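Local coordinates for mannan endo-1,4-beta-mannosidase (PDB 2C0H), which hydrolyses internal beta-1,4-mannosidic linkages in mannans, galactomannans and glucomannans, cutting mannotetraose and longer oligosaccharides but not mannobiose or mannotriose, at residues 10-15 with 316-321; 79-84 with 134-139; 119-124 with 194-199; 295-300 with 333-338. The protein carries 3 engineered substitutions. All coordinates share one frame; numbering follows the deposited sequence.

Contact 1: 10-15 with 316-321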
loop_
_atom_site.group_PDB
_atom_site.type_symbol
_atom_site.label_atom_id
_atom_site.label_comp_id
_atom_site.label_asym_id
_atom_site.label_seq_id
_atom_site.Cartn_x
_atom_site.Cartn_y
_atom_site.Cartn_z
ATOM N N THR A 10 -5.235 -15.526 -7.671
ATOM C CA THR A 10 -4.584 -14.278 -8.105
ATOM C C THR A 10 -5.575 -13.197 -8.570
ATOM O O THR A 10 -5.161 -12.213 -9.181
ATOM C CB THR A 10 -3.537 -14.542 -9.203
ATOM O OG1 THR A 10 -4.171 -15.132 -10.344
ATOM C CG2 THR A 10 -2.445 -15.489 -8.695
ATOM N N ASN A 11 -6.855 -13.384 -8.235
ATOM C CA ASN A 11 -7.939 -12.427 -8.515
ATOM C C ASN A 11 -8.494 -11.767 -7.238
ATOM O O ASN A 11 -8.532 -12.399 -6.177
ATOM C CB ASN A 11 -9.126 -13.146 -9.172
ATOM C CG ASN A 11 -8.943 -13.401 -10.667
ATOM O OD1 ASN A 11 -7.987 -12.946 -11.294
ATOM N ND2 ASN A 11 -9.895 -14.136 -11.244
ATOM N N LEU A 12 -8.964 -10.523 -7.358
ATOM C CA LEU A 12 -9.752 -9.842 -6.323
ATOM C C LEU A 12 -11.250 -9.924 -6.655
ATOM O O LEU A 12 -11.647 -9.802 -7.819
ATOM C CB LEU A 12 -9.352 -8.363 -6.190
ATOM C CG LEU A 12 -7.979 -8.058 -5.594
ATOM C CD1 LEU A 12 -7.654 -6.577 -5.708
ATOM C CD2 LEU A 12 -7.890 -8.475 -4.147
ATOM N N ASN A 13 -12.080 -10.152 -5.641
ATOM C CA ASN A 13 -13.527 -10.220 -5.806
ATOM C C ASN A 13 -14.248 -9.240 -4.855
ATOM O O ASN A 13 -13.711 -8.904 -3.790
ATOM C CB ASN A 13 -14.033 -11.655 -5.527
ATOM C CG ASN A 13 -13.395 -12.707 -6.421
ATOM O OD1 ASN A 13 -12.936 -13.747 -5.942
ATOM N ND2 ASN A 13 -13.339 -12.445 -7.720
ATOM N N TYR A 14 -15.440 -8.789 -5.247
ATOM C CA TYR A 14 -16.356 -8.024 -4.380
ATOM C C TYR A 14 -17.766 -8.640 -4.416
ATOM O O TYR A 14 -18.336 -8.814 -5.478
ATOM C CB TYR A 14 -16.400 -6.516 -4.725
ATOM C CG TYR A 14 -17.003 -5.662 -3.614
ATOM C CD1 TYR A 14 -16.189 -5.033 -2.676
ATOM C CD2 TYR A 14 -18.382 -5.506 -3.491
ATOM C CE1 TYR A 14 -16.721 -4.269 -1.650
ATOM C CE2 TYR A 14 -18.930 -4.740 -2.446
ATOM C CZ TYR A 14 -18.080 -4.126 -1.537
ATOM O OH TYR A 14 -18.586 -3.368 -0.495
ATOM N N ASN A 15 -18.313 -8.994 -3.247
ATOM C CA ASN A 15 -19.572 -9.750 -3.171
ATOM C C ASN A 15 -19.557 -10.972 -4.116
ATOM O O ASN A 15 -20.578 -11.322 -4.723
ATOM C CB ASN A 15 -20.783 -8.845 -3.443
ATOM C CG ASN A 15 -22.110 -9.480 -2.990
ATOM O OD1 ASN A 15 -22.167 -10.167 -1.963
ATOM N ND2 ASN A 15 -23.177 -9.240 -3.750
ATOM N N GLY A 316 -3.258 -9.277 -16.485
ATOM C CA GLY A 316 -3.356 -10.186 -15.340
ATOM C C GLY A 316 -3.176 -9.529 -13.999
ATOM O O GLY A 316 -3.152 -10.219 -12.970
ATOM N N TYR A 317 -2.995 -8.214 -13.983
ATOM C CA TYR A 317 -2.908 -7.479 -12.720
ATOM C C TYR A 317 -4.311 -7.183 -12.134
ATOM O O TYR A 317 -5.329 -7.325 -12.816
ATOM C CB TYR A 317 -2.048 -6.214 -12.893
ATOM C CG TYR A 317 -0.671 -6.529 -13.446
ATOM C CD1 TYR A 317 0.377 -6.926 -12.607
ATOM C CD2 TYR A 317 -0.403 -6.486 -14.824
ATOM C CE1 TYR A 317 1.623 -7.235 -13.107
ATOM C CE2 TYR A 317 0.849 -6.781 -15.331
ATOM C CZ TYR A 317 1.877 -7.158 -14.478
ATOM O OH TYR A 317 3.133 -7.483 -14.978
ATOM N N SER A 318 -4.377 -6.828 -10.847
ATOM C CA SER A 318 -5.673 -6.674 -10.167
ATOM C C SER A 318 -6.015 -5.239 -9.758
ATOM O O SER A 318 -7.088 -4.951 -9.210
ATOM C CB SER A 318 -5.762 -7.592 -8.946
ATOM O OG SER A 318 -5.858 -8.955 -9.334
ATOM N N GLY A 319 -5.122 -4.309 -10.079
ATOM C CA GLY A 319 -5.389 -2.924 -9.801
ATOM C C GLY A 319 -4.308 -2.030 -10.359
ATOM O O GLY A 319 -3.229 -2.497 -10.739
ATOM N N ALA A 320 -4.646 -0.742 -10.423
ATOM C CA ALA A 320 -3.719 0.282 -10.888
ATOM C C ALA A 320 -4.081 1.615 -10.216
ATOM O O ALA A 320 -5.203 2.095 -10.335
ATOM C CB ALA A 320 -3.795 0.379 -12.394
ATOM N N TRP A 321 -3.137 2.159 -9.449
ATOM C CA TRP A 321 -3.285 3.439 -8.776
ATOM C C TRP A 321 -2.201 4.413 -9.244
ATOM O O TRP A 321 -1.031 4.146 -9.103
ATOM C CB TRP A 321 -3.161 3.281 -7.268
ATOM C CG TRP A 321 -4.198 2.401 -6.650
ATOM C CD1 TRP A 321 -5.505 2.281 -7.021
ATOM C CD2 TRP A 321 -4.022 1.564 -5.504
ATOM N NE1 TRP A 321 -6.160 1.405 -6.169
ATOM C CE2 TRP A 321 -5.265 0.947 -5.239
ATOM C CE3 TRP A 321 -2.938 1.280 -4.678
ATOM C CZ2 TRP A 321 -5.447 0.053 -4.177
ATOM C CZ3 TRP A 321 -3.129 0.381 -3.619
ATOM C CH2 TRP A 321 -4.361 -0.220 -3.399
HETATM O O HOH W 1 -3.361 -10.013 -10.122
HETATM O O HOH W 2 -4.075 -12.909 -12.765
HETATM O O HOH W 3 -8.705 -9.077 -9.858
#

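Contact 2: 79-84 with 134-139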
loop_
_atom_site.group_PDB
_atom_site.type_symbol
_atom_site.label_atom_id
_atom_site.label_comp_id
_atom_site.label_asym_id
_atom_site.label_seq_id
_atom_site.Cartn_x
_atom_site.Cartn_y
_atom_site.Cartn_z
ATOM N N ASN A 79 10.232 7.467 25.566
ATOM C CA ASN A 79 11.153 6.395 25.191
ATOM C C ASN A 79 10.835 5.733 23.872
ATOM O O ASN A 79 11.520 4.803 23.473
ATOM C CB ASN A 79 11.180 5.318 26.278
ATOM C CG ASN A 79 11.714 5.830 27.579
ATOM O OD1 ASN A 79 12.694 6.576 27.608
ATOM N ND2 ASN A 79 11.098 5.404 28.677
ATOM N N GLY A 80 9.803 6.208 23.196
ATOM C CA GLY A 80 9.448 5.673 21.880
ATOM C C GLY A 80 8.404 4.568 21.906
ATOM O O GLY A 80 8.132 3.971 20.882
ATOM N N TYR A 81 7.828 4.270 23.063
ATOM C CA TYR A 81 6.690 3.354 23.105
ATOM C C TYR A 81 5.387 4.086 22.733
ATOM O O TYR A 81 5.247 5.277 22.972
ATOM C CB TYR A 81 6.585 2.735 24.494
ATOM C CG TYR A 81 7.648 1.704 24.823
ATOM C CD1 TYR A 81 7.350 0.346 24.797
ATOM C CD2 TYR A 81 8.938 2.070 25.186
ATOM C CE1 TYR A 81 8.294 -0.605 25.095
ATOM C CE2 TYR A 81 9.888 1.110 25.494
ATOM C CZ TYR A 81 9.555 -0.221 25.463
ATOM O OH TYR A 81 10.479 -1.195 25.748
ATOM N N VAL A 82 4.411 3.374 22.176
ATOM C CA VAL A 82 3.129 3.958 21.800
ATOM C C VAL A 82 2.154 3.784 22.970
ATOM O O VAL A 82 2.022 2.670 23.492
ATOM C CB VAL A 82 2.581 3.293 20.498
ATOM C CG1 VAL A 82 1.162 3.720 20.213
ATOM C CG2 VAL A 82 3.514 3.604 19.326
ATOM N N THR A 83 1.514 4.872 23.381
ATOM C CA THR A 83 0.584 4.863 24.520
ATOM C C THR A 83 -0.907 4.822 24.161
ATOM O O THR A 83 -1.747 4.438 24.981
ATOM C CB THR A 83 0.843 6.072 25.438
ATOM O OG1 THR A 83 0.672 7.283 24.691
ATOM C CG2 THR A 83 2.255 6.020 26.006
ATOM N N GLY A 84 -1.255 5.228 22.947
ATOM C CA GLY A 84 -2.637 5.254 22.533
ATOM C C GLY A 84 -2.792 6.091 21.294
ATOM O O GLY A 84 -1.816 6.344 20.589
ATOM N N LEU A 134 7.412 -2.220 19.025
ATOM C CA LEU A 134 6.459 -2.659 18.001
ATOM C C LEU A 134 5.173 -3.215 18.638
ATOM O O LEU A 134 4.063 -2.883 18.235
ATOM C CB LEU A 134 7.070 -3.707 17.084
ATOM C CG LEU A 134 6.248 -4.184 15.896
ATOM C CD1 LEU A 134 5.733 -3.007 15.053
ATOM C CD2 LEU A 134 7.087 -5.137 15.074
ATOM N N GLN A 135 5.320 -4.043 19.667
ATOM C CA GLN A 135 4.143 -4.585 20.332
ATOM C C GLN A 135 3.238 -3.509 20.961
ATOM O O GLN A 135 2.015 -3.642 20.955
ATOM C CB GLN A 135 4.557 -5.622 21.378
ATOM C CG GLN A 135 3.398 -6.460 21.888
ATOM C CD GLN A 135 2.810 -7.354 20.815
ATOM O OE1 GLN A 135 3.533 -8.091 20.144
ATOM N NE2 GLN A 135 1.495 -7.281 20.641
ATOM N N SER A 136 3.828 -2.425 21.484
ATOM C CA SER A 136 3.035 -1.330 22.049
ATOM C C SER A 136 2.177 -0.643 20.981
ATOM O O SER A 136 1.042 -0.269 21.234
ATOM C CB SER A 136 3.888 -0.314 22.813
ATOM O OG SER A 136 4.740 0.444 21.971
ATOM N N TYR A 137 2.726 -0.495 19.780
ATOM C CA TYR A 137 1.953 0.050 18.675
ATOM C C TYR A 137 0.769 -0.843 18.318
ATOM O O TYR A 137 -0.346 -0.369 18.091
ATOM C CB TYR A 137 2.834 0.308 17.431
ATOM C CG TYR A 137 1.998 0.712 16.234
ATOM C CD1 TYR A 137 1.327 1.930 16.225
ATOM C CD2 TYR A 137 1.826 -0.148 15.148
ATOM C CE1 TYR A 137 0.492 2.287 15.160
ATOM C CE2 TYR A 137 1.022 0.219 14.075
ATOM C CZ TYR A 137 0.360 1.423 14.091
ATOM O OH TYR A 137 -0.476 1.773 13.044
ATOM N N ILE A 138 1.035 -2.138 18.268
ATOM C CA ILE A 138 0.023 -3.122 17.933
ATOM C C ILE A 138 -1.119 -3.101 18.956
ATOM O O ILE A 138 -2.284 -3.043 18.599
ATOM C CB ILE A 138 0.678 -4.528 17.791
ATOM C CG1 ILE A 138 1.503 -4.608 16.487
ATOM C CG2 ILE A 138 -0.363 -5.643 17.860
ATOM C CD1 ILE A 138 2.432 -5.801 16.398
ATOM N N ASP A 139 -0.771 -3.099 20.235
ATOM C CA ASP A 139 -1.758 -3.200 21.303
ATOM C C ASP A 139 -2.556 -1.922 21.525
ATOM O O ASP A 139 -3.751 -1.971 21.774
ATOM C CB ASP A 139 -1.057 -3.586 22.609
ATOM C CG ASP A 139 -0.555 -5.023 22.622
ATOM O OD1 ASP A 139 -0.880 -5.814 21.715
ATOM O OD2 ASP A 139 0.196 -5.372 23.561
#

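Contact 3: 119-124 with 194-199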
loop_
_atom_site.group_PDB
_atom_site.type_symbol
_atom_site.label_atom_id
_atom_site.label_comp_id
_atom_site.label_asym_id
_atom_site.label_seq_id
_atom_site.Cartn_x
_atom_site.Cartn_y
_atom_site.Cartn_z
ATOM N N SER A 119 12.869 14.295 10.478
ATOM C CA SER A 119 13.241 14.591 11.869
ATOM C C SER A 119 12.560 13.761 12.951
ATOM O O SER A 119 13.070 13.700 14.079
ATOM C CB SER A 119 13.032 16.079 12.183
ATOM O OG SER A 119 11.667 16.436 12.138
ATOM N N THR A 120 11.436 13.123 12.640
ATOM C CA THR A 120 10.818 12.229 13.623
ATOM C C THR A 120 11.080 10.758 13.295
ATOM O O THR A 120 10.407 9.880 13.832
ATOM C CB THR A 120 9.299 12.484 13.792
ATOM O OG1 THR A 120 8.584 12.044 12.624
ATOM C CG2 THR A 120 9.022 13.954 14.021
ATOM N N HIS A 121 12.063 10.479 12.442
ATOM C CA HIS A 121 12.348 9.087 12.047
ATOM C C HIS A 121 12.631 8.184 13.232
ATOM O O HIS A 121 12.322 6.995 13.176
ATOM C CB HIS A 121 13.506 8.945 11.057
ATOM C CG HIS A 121 13.679 7.540 10.574
ATOM N ND1 HIS A 121 12.774 6.944 9.725
ATOM C CD2 HIS A 121 14.588 6.586 10.887
ATOM C CE1 HIS A 121 13.138 5.693 9.504
ATOM N NE2 HIS A 121 14.234 5.449 10.200
ATOM N N TYR A 122 13.238 8.724 14.279
ATOM C CA TYR A 122 13.508 7.931 15.474
ATOM C C TYR A 122 12.264 7.222 16.018
ATOM O O TYR A 122 12.392 6.141 16.616
ATOM C CB TYR A 122 14.131 8.787 16.578
ATOM C CG TYR A 122 13.225 9.858 17.159
ATOM C CD1 TYR A 122 12.469 9.622 18.309
ATOM C CD2 TYR A 122 13.143 11.121 16.583
ATOM C CE1 TYR A 122 11.640 10.596 18.841
ATOM C CE2 TYR A 122 12.311 12.104 17.113
ATOM C CZ TYR A 122 11.557 11.837 18.247
ATOM O OH TYR A 122 10.734 12.802 18.781
ATOM N N ARG A 123 11.081 7.814 15.837
ATOM C CA ARG A 123 9.827 7.196 16.326
ATOM C C ARG A 123 9.577 5.890 15.572
ATOM O O ARG A 123 9.357 4.833 16.176
ATOM C CB ARG A 123 8.625 8.153 16.211
ATOM C CG ARG A 123 8.687 9.344 17.179
ATOM C CD ARG A 123 7.586 10.379 16.936
ATOM N NE ARG A 123 7.840 11.574 17.744
ATOM C CZ ARG A 123 7.242 12.754 17.607
ATOM N NH1 ARG A 123 6.312 12.967 16.684
ATOM N NH2 ARG A 123 7.588 13.745 18.413
ATOM N N LEU A 124 9.602 5.943 14.248
ATOM C CA LEU A 124 9.453 4.735 13.446
ATOM C C LEU A 124 10.610 3.753 13.660
ATOM O O LEU A 124 10.409 2.544 13.731
ATOM C CB LEU A 124 9.315 5.111 11.956
ATOM C CG LEU A 124 9.264 3.978 10.939
ATOM C CD1 LEU A 124 8.133 3.008 11.185
ATOM C CD2 LEU A 124 9.121 4.577 9.545
ATOM N N HIS A 194 21.259 2.913 4.798
ATOM C CA HIS A 194 21.438 1.462 4.898
ATOM C C HIS A 194 21.149 1.072 6.352
ATOM O O HIS A 194 22.079 0.782 7.122
ATOM C CB HIS A 194 22.859 1.050 4.491
ATOM C CG HIS A 194 23.161 1.252 3.033
ATOM N ND1 HIS A 194 24.296 0.759 2.425
ATOM C CD2 HIS A 194 22.456 1.878 2.059
ATOM C CE1 HIS A 194 24.288 1.093 1.143
ATOM N NE2 HIS A 194 23.183 1.772 0.897
ATOM N N LEU A 195 19.867 1.057 6.717
ATOM C CA LEU A 195 19.452 1.008 8.131
ATOM C C LEU A 195 19.044 -0.368 8.632
ATOM O O LEU A 195 19.426 -0.749 9.735
ATOM C CB LEU A 195 18.296 1.968 8.399
ATOM C CG LEU A 195 18.484 3.413 7.933
ATOM C CD1 LEU A 195 17.282 4.245 8.350
ATOM C CD2 LEU A 195 19.765 3.974 8.478
ATOM N N TYR A 196 18.258 -1.088 7.838
ATOM C CA TYR A 196 17.570 -2.299 8.303
ATOM C C TYR A 196 17.900 -3.506 7.445
ATOM O O TYR A 196 18.016 -3.408 6.228
ATOM C CB TYR A 196 16.049 -2.080 8.333
ATOM C CG TYR A 196 15.662 -0.810 9.057
ATOM C CD1 TYR A 196 16.053 -0.594 10.378
ATOM C CD2 TYR A 196 14.954 0.191 8.427
ATOM C CE1 TYR A 196 15.733 0.576 11.047
ATOM C CE2 TYR A 196 14.637 1.364 9.081
ATOM C CZ TYR A 196 15.025 1.556 10.400
ATOM O OH TYR A 196 14.713 2.725 11.051
ATOM N N SER A 197 18.064 -4.660 8.083
ATOM C CA SER A 197 18.257 -5.887 7.336
ATOM C C SER A 197 16.941 -6.352 6.715
ATOM O O SER A 197 15.868 -5.946 7.146
ATOM C CB SER A 197 18.795 -6.986 8.244
ATOM O OG SER A 197 17.869 -7.311 9.257
ATOM N N ALA A 198 17.036 -7.215 5.711
ATOM C CA ALA A 198 15.847 -7.833 5.130
ATOM C C ALA A 198 15.007 -8.534 6.191
ATOM O O ALA A 198 13.786 -8.438 6.174
ATOM C CB ALA A 198 16.227 -8.811 4.030
ATOM N N GLN A 199 15.659 -9.222 7.128
ATOM C CA GLN A 199 14.924 -9.880 8.209
ATOM C C GLN A 199 14.156 -8.897 9.130
ATOM O O GLN A 199 13.042 -9.186 9.578
ATOM C CB GLN A 199 15.854 -10.784 9.016
ATOM C CG GLN A 199 15.119 -11.590 10.102
ATOM C CD GLN A 199 15.075 -10.903 11.463
ATOM O OE1 GLN A 199 15.987 -10.154 11.832
ATOM N NE2 GLN A 199 14.023 -11.184 12.235
#

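Contact 4: 295-300 with 333-338. Unlike the reference sequence in segment 333-338: Met337 (reference Ile).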
loop_
_atom_site.group_PDB
_atom_site.type_symbol
_atom_site.label_atom_id
_atom_site.label_comp_id
_atom_site.label_asym_id
_atom_site.label_seq_id
_atom_site.Cartn_x
_atom_site.Cartn_y
_atom_site.Cartn_z
ATOM N N PHE A 295 2.360 4.730 -10.429
ATOM C CA PHE A 295 2.935 4.932 -11.763
ATOM C C PHE A 295 2.355 6.237 -12.266
ATOM O O PHE A 295 1.356 6.723 -11.730
ATOM C CB PHE A 295 2.556 3.798 -12.725
ATOM C CG PHE A 295 1.090 3.703 -13.018
ATOM C CD1 PHE A 295 0.525 4.277 -14.170
ATOM C CD2 PHE A 295 0.239 3.034 -12.140
ATOM C CE1 PHE A 295 -0.812 4.181 -14.421
ATOM C CE2 PHE A 295 -1.114 2.945 -12.390
ATOM C CZ PHE A 295 -1.655 3.510 -13.531
ATOM N N ASN A 296 2.941 6.778 -13.338
ATOM C CA ASN A 296 2.285 7.869 -14.072
ATOM C C ASN A 296 2.876 8.012 -15.474
ATOM O O ASN A 296 3.923 7.466 -15.796
ATOM C CB ASN A 296 2.318 9.212 -13.309
ATOM C CG ASN A 296 3.707 9.639 -12.888
ATOM O OD1 ASN A 296 4.654 9.666 -13.682
ATOM N ND2 ASN A 296 3.847 9.994 -11.610
ATOM N N GLN A 297 2.135 8.719 -16.311
ATOM C CA GLN A 297 2.510 8.927 -17.709
ATOM C C GLN A 297 3.811 9.723 -17.825
ATOM O O GLN A 297 4.607 9.505 -18.738
ATOM C CB GLN A 297 1.365 9.653 -18.383
ATOM C CG GLN A 297 1.504 9.913 -19.835
ATOM C CD GLN A 297 0.340 10.719 -20.346
ATOM O OE1 GLN A 297 -0.838 10.386 -20.120
ATOM N NE2 GLN A 297 0.654 11.815 -21.013
ATOM N N GLU A 298 4.040 10.626 -16.888
ATOM C CA GLU A 298 5.255 11.430 -16.900
ATOM C C GLU A 298 6.530 10.578 -16.784
ATOM O O GLU A 298 7.597 10.962 -17.274
ATOM C CB GLU A 298 5.174 12.501 -15.804
ATOM C CG GLU A 298 4.144 13.629 -16.078
ATOM C CD GLU A 298 2.661 13.269 -15.847
ATOM O OE1 GLU A 298 2.334 12.143 -15.411
ATOM O OE2 GLU A 298 1.783 14.135 -16.090
ATOM N N HIS A 299 6.407 9.410 -16.155
ATOM C CA HIS A 299 7.492 8.442 -16.020
ATOM C C HIS A 299 7.096 7.094 -16.620
ATOM O O HIS A 299 7.441 6.032 -16.089
ATOM C CB HIS A 299 7.860 8.311 -14.535
ATOM C CG HIS A 299 8.303 9.604 -13.928
ATOM N ND1 HIS A 299 7.433 10.467 -13.302
ATOM C CD2 HIS A 299 9.519 10.197 -13.884
ATOM C CE1 HIS A 299 8.093 11.537 -12.893
ATOM N NE2 HIS A 299 9.360 11.398 -13.235
ATOM N N GLY A 300 6.409 7.143 -17.759
ATOM C CA GLY A 300 5.858 5.955 -18.410
ATOM C C GLY A 300 6.474 5.523 -19.729
ATOM O O GLY A 300 5.851 4.769 -20.479
ATOM N N GLN A 333 -4.373 11.566 -15.101
ATOM C CA GLN A 333 -4.760 10.436 -14.267
ATOM C C GLN A 333 -6.228 10.092 -14.413
ATOM O O GLN A 333 -6.597 8.904 -14.550
ATOM C CB GLN A 333 -4.410 10.732 -12.803
ATOM C CG GLN A 333 -2.909 10.880 -12.522
ATOM C CD GLN A 333 -2.636 11.400 -11.129
ATOM O OE1 GLN A 333 -2.878 10.701 -10.137
ATOM N NE2 GLN A 333 -2.119 12.622 -11.031
ATOM N N LEU A 334 -7.084 11.115 -14.380
ATOM C CA LEU A 334 -8.526 10.951 -14.568
ATOM C C LEU A 334 -8.859 10.399 -15.965
ATOM O O LEU A 334 -9.737 9.569 -16.113
ATOM C CB LEU A 334 -9.248 12.277 -14.334
ATOM C CG LEU A 334 -9.243 12.835 -12.908
ATOM C CD1 LEU A 334 -9.887 14.220 -12.864
ATOM C CD2 LEU A 334 -9.931 11.890 -11.939
ATOM N N ARG A 335 -8.143 10.845 -16.991
ATOM C CA ARG A 335 -8.363 10.323 -18.343
ATOM C C ARG A 335 -8.014 8.824 -18.404
ATOM O O ARG A 335 -8.684 8.048 -19.069
ATOM C CB ARG A 335 -7.525 11.120 -19.354
ATOM C CG ARG A 335 -8.057 11.141 -20.780
ATOM C CD ARG A 335 -7.108 11.922 -21.680
ATOM N NE ARG A 335 -5.852 11.192 -21.833
ATOM C CZ ARG A 335 -4.663 11.565 -21.366
ATOM N NH1 ARG A 335 -4.483 12.748 -20.800
ATOM N NH2 ARG A 335 -3.617 10.767 -21.549
ATOM N N GLY A 336 -6.976 8.410 -17.685
ATOM C CA GLY A 336 -6.618 7.001 -17.604
ATOM C C GLY A 336 -7.708 6.184 -16.945
ATOM O O GLY A 336 -8.111 5.147 -17.481
ATOM N N MET A 337 -8.185 6.628 -15.780
ATOM C CA MET A 337 -9.278 5.948 -15.053
ATOM C C MET A 337 -10.517 5.802 -15.917
ATOM O O MET A 337 -11.159 4.765 -15.947
ATOM C CB MET A 337 -9.711 6.733 -13.815
ATOM C CG MET A 337 -8.814 6.681 -12.666
ATOM S SD MET A 337 -9.480 7.797 -11.409
ATOM C CE MET A 337 -7.919 8.555 -10.969
ATOM N N GLN A 338 -10.859 6.879 -16.606
ATOM C CA GLN A 338 -12.051 6.933 -17.433
ATOM C C GLN A 338 -12.058 5.865 -18.527
ATOM O O GLN A 338 -13.141 5.397 -18.939
ATOM C CB GLN A 338 -12.115 8.332 -18.034
ATOM C CG GLN A 338 -13.395 8.700 -18.702
ATOM C CD GLN A 338 -13.321 10.121 -19.215
ATOM O OE1 GLN A 338 -14.197 10.942 -18.938
ATOM N NE2 GLN A 338 -12.248 10.428 -19.935
#

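Contact 1: 10-15 with 316-321
Ser318 holds its hydroxyl anti to its own carbonyl carbon (chi1 -70°), which turns OG toward Thr10 O and the N of Leu12. Leu12 adopts the same first torsion, and its isobutyl group lies alongside the serine. Leu12 CD1 rests 3.9 Å from Ser318 CB, so the serine meets the other segment with a small apolar carbon on one side and a polar oxygen on the other. The polar half works largely through water. One water accepts a hydrogen bond from Ser318 OG at 2.8 Å and donates to Thr10 O, at 3.0 Å, and to Gly316 O, at 2.9 Å. A second water accepts from Leu12 N and donates back to Ser318 OG, each at 2.9 Å. Ser318 OG is thus donor to one water and acceptor from the other, a double role that a hydroxyl can fill without the bulk of a larger polar side chain. Gly316 has a positive phi of 103°, a conformation in which a CB would collide with the carbonyl oxygen of the residue before, so glycine fits. Leu12 suits its buried place by also packing on Val7 and Leu21, while the backbone of Ser318 bonds to Leu21 and Met290. This water-bridged contact joins the N-terminal beta-hairpin to the start of strand 319-322, the last strand of the TIM barrel, beside the parallel pairing with strand 17-25 that closes the ring.

Contact 2: 79-84 with 134-139
Ser136 OG receives the backbone N-H of Val82 in a nearly straight hydrogen bond (3.0 Å, 171° at the hydrogen). The same oxygen lies 3.8 Å from Tyr81 CD1, which approaches obliquely as the aromatic ring passes beside the helix. Val82 adds the apolar part: it lies side by side with Tyr137, its CG2 methyl 3.9 Å from Tyr137 CB and near the plane of the ring, at its edge. The branched valine suits the spot because CB and both methyls reach the helix. One layer out, Ser136 OG also bonds to Lys133 O, a turn earlier in its own helix, and a chi1 of 69° lets the hydroxyl face that carbonyl while still meeting Val82. Replacing Ser136 by an alanine would probably leave the buried amide of Val82 without its acceptor and Lys133 O without its hydroxyl partner. Tyr137 is fixed further out, its OH bonded to His67 NE2 and its ring edge-to-face with Trp112. Thr83 and Gly84 pair through their backbones with Glu75. The contact fastens a small, weakly bonded two-stranded antiparallel sheet (75-76 with 82-84), inserted after barrel strand 61-68, to helix 131-149 on the outside of a TIM barrel.

Contact 3: 119-124 with 194-199
Two loop-to-helix junctions of the TIM barrel meet where His121, at the start of helix 121-129, faces Tyr196, just ahead of helix 198-215. These segments follow barrel strands 106-113 and 155-162, the second of which leads to the probable proton donor Glu163, whose side chain is about 11 Å from that of Tyr196. The backbones stay well apart, and long flat side chains, arriving from opposite directions, span the interval. His121 carries its ring anti to the backbone nitrogen (chi1 -174°), which points NE2 at the tyrosine hydroxyl. His121 NE2 and Tyr196 OH share a hydrogen bond of 2.9 Å, each lying near the plane of the other's ring, at its edge. The imidazole is well suited here because its second nitrogen, ND1, bonds to Glu69 OE1, so that one ring connects two loops; Tyr196 OH in turn is also bonded by Asn125 ND2. A phenylalanine in place of His121 would probably leave Glu69 OE1 without this mate and Tyr196 OH with one partner fewer, cutting the link between the two loops. Ser197 is the N-cap of helix 198-215, its side chain capping a backbone N of the first turn, while its own N bonds to Glu200 OE1. Leu195 touches both rings: its CD1 lies 3.8 Å from His121 NE2, while its CB sits 3.6 Å above the plane of the Tyr196 ring, over the centre.

Contact 4: 295-300 with 333-338
Gln297, on an irregular turn, and Arg335, on regular helix 330-339, join two backbones at the rim of the TIM barrel. The turn at 295-300 follows strand 290-294, which ends in the probable nucleophile Glu294. Gln297 and Glu298 have helix-like backbone angles, and the turn is closed by Gly300 N bonding to Gln297 O at 3.1 Å. Segment 333-338 is regular helix, with Gln338 N bonded to Leu334 O at 3.0 Å. Because these backbones remain apart, two long side chains must bridge them. Gln297 runs straight out, CG anti to the backbone N (chi1 -177°) and the next torsion extended too, whereas Arg335 bends at chi3 and crosses it at about a right angle. Arg335 NH2 gives a hydrogen bond to Gln297 OE1 at 3.1 Å, the donor tilted from the carbonyl plane and the amide and guanidinium planes 58° apart. The uncharged amide offers an acceptor that Ser305 OG also uses, so OE1 is held by two partners. The guanidinium suits its place by serving several acceptors at once: NE forms a salt bridge with Glu306 OE2 and NH1 bonds to Asn332 OD1. Asn296 ties the turn outward through ND2 to Trp323 O and braces it internally through OD1. Asn296 OD1 accepts the N-H of His299 ND1 at 2.9 Å, in the carbonyl plane and on a lone pair.

Contacts 1 and 4 are neighbours, with centres about 18 Å apart, and they touch through Phe295, whose CE2 packs 3.7 Å from Ala320 CB. Contacts 2 and 3 form a second pair, their centres about 16 Å and nearest atoms about 5 Å apart, contact 3 using helix 121-129 and contact 2 the next helix, 131-149. Contact 1 lies across the chain's centre from both. Contacts 2, 3 and 4 each come near a probable substrate-binding residue: the side chain of Tyr137 is about 12 Å from that of Trp65, Leu195 about 10 Å from Trp191, and Gln297 about 10 Å from Tyr265 and Trp323. Contact 1 lies away from these sites.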